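Local coordinates for protein putative methyltransferase (Porphyromonas gingivalis, PDB 3LL7) that is a putative methyltransferase, probably transferring a methyl group to its substrate, at residues A[4-10]-A[39-43]. Residues are numbered along the deposited sequence; the frame is centred on the assembly and turned at random.
Sequences MLFDEKE and EYRAA
Phe6 CE2 and Glu10 OE2 lie at the edge of the Tyr40 ring, near its plane; Glu39 CG, from the same helix as Tyr40, sits over the centre of one face. The Phe6 ring has Met4 O over one face, offset toward the rim, and Glu10 OE1 at its edge. The two rings meet obliquely, with planes at 53° and Phe6 CE2 3.8 Å from Tyr40 CE1. Phe6 CE1 reaches Ala43 CB at 3.6 Å. Ile11 and Ile14 of helix 8-20 also pack on Phe6.

Tyr40 OH donates a short hydrogen bond of 2.5 Å to Glu10 OE2, on the anti lone pair. The Glu10 carboxylate stands nearly perpendicular to the Tyr40 ring, at 86°. Glu10 CG lies anti to its carbonyl carbon (chi1 -68°), and the extended chain beyond it carries the carboxylate to the hydroxyl. Glu10 OE1 accepts from Asp7 N at 2.9 Å, so both carboxylate oxygens are held. Selenomethionine Met4 brings SE to 3.0 Å from Glu39 O; the bend at chi3 turns CE toward Tyr40 CE1.

Glu10 N returns a bond of 3.0 Å to Asp7 OD1. These reciprocal bonds form a capping box that starts helix 8-20, here tied by Tyr40 to helix 38-57 in the helical N-terminal domain.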
HETATM    1  N   MSE A   4       7.475  -4.237  30.893  1.00 25.36           N
HETATM    2  CA  MSE A   4       6.561  -5.204  31.578  1.00 24.35           C
HETATM    3  C   MSE A   4       5.801  -6.098  30.616  1.00 22.72           C
HETATM    4  O   MSE A   4       5.018  -5.572  29.783  1.00 24.17           O
HETATM    5  CB  MSE A   4       5.541  -4.439  32.408  1.00 24.96           C
HETATM    6  CG  MSE A   4       6.002  -4.101  33.756  1.00 26.91           C
HETATM    7 SE   MSE A   4       4.429  -3.604  34.730  0.75 33.92          SE
HETATM    8  CE  MSE A   4       3.846  -5.339  35.462  1.00 28.06           C
ATOM      9  N   LEU A   5       6.013  -7.424  30.700  1.00 20.20           N
ATOM     10  CA  LEU A   5       5.244  -8.365  29.853  1.00 16.78           C
ATOM     11  C   LEU A   5       4.109  -8.978  30.646  1.00 15.52           C
ATOM     12  O   LEU A   5       4.253  -9.267  31.834  1.00 14.69           O
ATOM     13  CB  LEU A   5       6.127  -9.455  29.213  1.00 17.70           C
ATOM     14  CG  LEU A   5       6.685  -8.966  27.866  1.00 18.41           C
ATOM     15  CD1 LEU A   5       7.784  -7.947  28.088  1.00 22.61           C
ATOM     16  CD2 LEU A   5       7.155 -10.057  26.945  1.00 20.31           C
ATOM     17  N   PHE A   6       2.982  -9.192  29.975  1.00 13.59           N
ATOM     18  CA  PHE A   6       1.747  -9.558  30.654  1.00 13.08           C
ATOM     19  C   PHE A   6       1.249 -10.924  30.233  1.00 13.03           C
ATOM     20  O   PHE A   6       1.411 -11.304  29.081  1.00 13.75           O
ATOM     21  CB  PHE A   6       0.685  -8.475  30.389  1.00 12.15           C
ATOM     22  CG  PHE A   6       1.100  -7.121  30.882  1.00 12.75           C
ATOM     23  CD1 PHE A   6       1.186  -6.049  30.017  1.00 13.35           C
ATOM     24  CD2 PHE A   6       1.441  -6.933  32.233  1.00 12.74           C
ATOM     25  CE1 PHE A   6       1.611  -4.800  30.464  1.00 14.23           C
ATOM     26  CE2 PHE A   6       1.876  -5.695  32.680  1.00 13.66           C
ATOM     27  CZ  PHE A   6       1.955  -4.626  31.800  1.00 13.60           C
ATOM     28  N   ASP A   7       0.622 -11.648  31.153  1.00 13.19           N
ATOM     29  CA  ASP A   7      -0.000 -12.924  30.788  1.00 13.43           C
ATOM     30  C   ASP A   7      -1.447 -12.663  30.436  1.00 13.40           C
ATOM     31  O   ASP A   7      -1.914 -11.516  30.499  1.00 12.36           O
ATOM     32  CB  ASP A   7       0.153 -14.011  31.873  1.00 13.33           C
ATOM     33  CG  ASP A   7      -0.551 -13.679  33.189  1.00 15.61           C
ATOM     34  OD1 ASP A   7      -1.435 -12.781  33.271  1.00 15.36           O
ATOM     35  OD2 ASP A   7      -0.230 -14.369  34.188  1.00 17.03           O
ATOM     36  N   GLU A   8      -2.158 -13.717  30.054  1.00 13.51           N
ATOM     37  CA  GLU A   8      -3.559 -13.540  29.634  1.00 13.37           C
ATOM     38  C   GLU A   8      -4.420 -12.849  30.701  1.00 13.02           C
ATOM     39  O   GLU A   8      -5.209 -11.937  30.381  1.00 11.98           O
ATOM     40  CB  GLU A   8      -4.155 -14.889  29.222  1.00 14.22           C
ATOM     41  CG  GLU A   8      -5.655 -14.883  28.892  1.00 17.01           C
ATOM     42  CD  GLU A   8      -6.046 -13.997  27.682  1.00 19.75           C
ATOM     43  OE1 GLU A   8      -5.193 -13.456  26.952  1.00 19.23           O
ATOM     44  OE2 GLU A   8      -7.256 -13.829  27.474  1.00 21.95           O
ATOM     45  N   LYS A   9      -4.297 -13.292  31.951  1.00 12.07           N
ATOM     46  CA  LYS A   9      -5.092 -12.702  33.028  1.00 13.32           C
ATOM     47  C   LYS A   9      -4.847 -11.179  33.162  1.00 11.79           C
ATOM     48  O   LYS A   9      -5.773 -10.394  33.357  1.00 11.88           O
ATOM     49  CB  LYS A   9      -4.742 -13.439  34.330  1.00 13.77           C
ATOM     50  CG  LYS A   9      -5.597 -13.060  35.521  1.00 17.84           C
ATOM     51  CD  LYS A   9      -5.180 -13.977  36.704  1.00 23.26           C
ATOM     52  CE  LYS A   9      -5.421 -13.285  38.035  1.00 26.76           C
ATOM     53  NZ  LYS A   9      -6.876 -13.267  38.295  1.00 28.52           N
ATOM     54  N   GLU A  10      -3.593 -10.770  33.044  1.00 10.72           N
ATOM     55  CA  GLU A  10      -3.222  -9.360  33.154  1.00 10.63           C
ATOM     56  C   GLU A  10      -3.700  -8.557  31.951  1.00 10.42           C
ATOM     57  O   GLU A  10      -4.177  -7.419  32.106  1.00 10.42           O
ATOM     58  CB  GLU A  10      -1.702  -9.208  33.312  1.00 10.15           C
ATOM     59  CG  GLU A  10      -1.153  -9.747  34.653  1.00 10.49           C
ATOM     60  CD  GLU A  10       0.349  -9.771  34.676  1.00 14.58           C
ATOM     61  OE1 GLU A  10       0.924 -10.382  33.760  1.00 13.26           O
ATOM     62  OE2 GLU A  10       0.951  -9.174  35.595  1.00 12.18           O
ATOM     63  N   GLU A  39       1.481  -0.929  39.403  1.00 15.18           N
ATOM     64  CA  GLU A  39       2.305  -1.577  38.377  1.00 14.16           C
ATOM     65  C   GLU A  39       1.622  -1.727  37.002  1.00 13.68           C
ATOM     66  O   GLU A  39       2.289  -2.012  36.017  1.00 14.50           O
ATOM     67  CB  GLU A  39       2.867  -2.909  38.887  1.00 14.48           C
ATOM     68  CG  GLU A  39       1.868  -4.028  39.101  1.00 15.27           C
ATOM     69  CD  GLU A  39       1.229  -4.030  40.512  1.00 17.95           C
ATOM     70  OE1 GLU A  39       1.166  -2.976  41.196  1.00 19.05           O
ATOM     71  OE2 GLU A  39       0.780  -5.112  40.946  1.00 19.88           O
ATOM     72  N   TYR A  40       0.297  -1.541  36.940  1.00 11.86           N
ATOM     73  CA  TYR A  40      -0.454  -1.649  35.679  1.00 11.11           C
ATOM     74  C   TYR A  40      -0.910  -0.315  35.092  1.00 11.26           C
ATOM     75  O   TYR A  40      -1.455  -0.270  33.991  1.00 10.92           O
ATOM     76  CB  TYR A  40      -1.695  -2.586  35.838  1.00 10.88           C
ATOM     77  CG  TYR A  40      -1.328  -3.994  36.249  1.00 11.96           C
ATOM     78  CD1 TYR A  40      -0.560  -4.805  35.410  1.00 13.27           C
ATOM     79  CD2 TYR A  40      -1.737  -4.519  37.473  1.00 10.92           C
ATOM     80  CE1 TYR A  40      -0.208  -6.083  35.783  1.00 13.45           C
ATOM     81  CE2 TYR A  40      -1.413  -5.801  37.853  1.00 13.47           C
ATOM     82  CZ  TYR A  40      -0.619  -6.576  37.011  1.00 12.49           C
ATOM     83  OH  TYR A  40      -0.267  -7.853  37.375  1.00 13.83           O
ATOM     84  N   ARG A  41      -0.704   0.781  35.812  1.00 11.00           N
ATOM     85  CA  ARG A  41      -1.215   2.076  35.329  1.00 11.28           C
ATOM     86  C   ARG A  41      -0.589   2.537  33.996  1.00 11.70           C
ATOM     87  O   ARG A  41      -1.297   3.025  33.109  1.00 11.12           O
ATOM     88  CB  ARG A  41      -1.046   3.138  36.419  1.00 11.50           C
ATOM     89  CG  ARG A  41      -2.057   2.934  37.534  1.00 14.53           C
ATOM     90  CD  ARG A  41      -1.804   3.856  38.693  1.00 15.69           C
ATOM     91  NE  ARG A  41      -2.914   3.712  39.630  1.00 18.48           N
ATOM     92  CZ  ARG A  41      -3.226   4.599  40.563  1.00 24.40           C
ATOM     93  NH1 ARG A  41      -2.513   5.711  40.689  1.00 26.07           N
ATOM     94  NH2 ARG A  41      -4.275   4.388  41.355  1.00 25.91           N
ATOM     95  N   ALA A  42       0.728   2.376  33.844  1.00 11.79           N
ATOM     96  CA  ALA A  42       1.367   2.700  32.560  1.00 12.08           C
ATOM     97  C   ALA A  42       0.754   1.909  31.390  1.00 12.21           C
ATOM     98  O   ALA A  42       0.472   2.488  30.330  1.00 11.61           O
ATOM     99  CB  ALA A  42       2.913   2.500  32.609  1.00 11.60           C
ATOM    100  N   ALA A  43       0.551   0.603  31.586  1.00 12.14           N
ATOM    101  CA  ALA A  43      -0.032  -0.239  30.542  1.00 12.15           C
ATOM    102  C   ALA A  43      -1.442   0.260  30.184  1.00 12.15           C
ATOM    103  O   ALA A  43      -1.792   0.317  29.009  1.00 11.72           O
ATOM    104  CB  ALA A  43      -0.093  -1.711  31.001  1.00 12.44           C
TER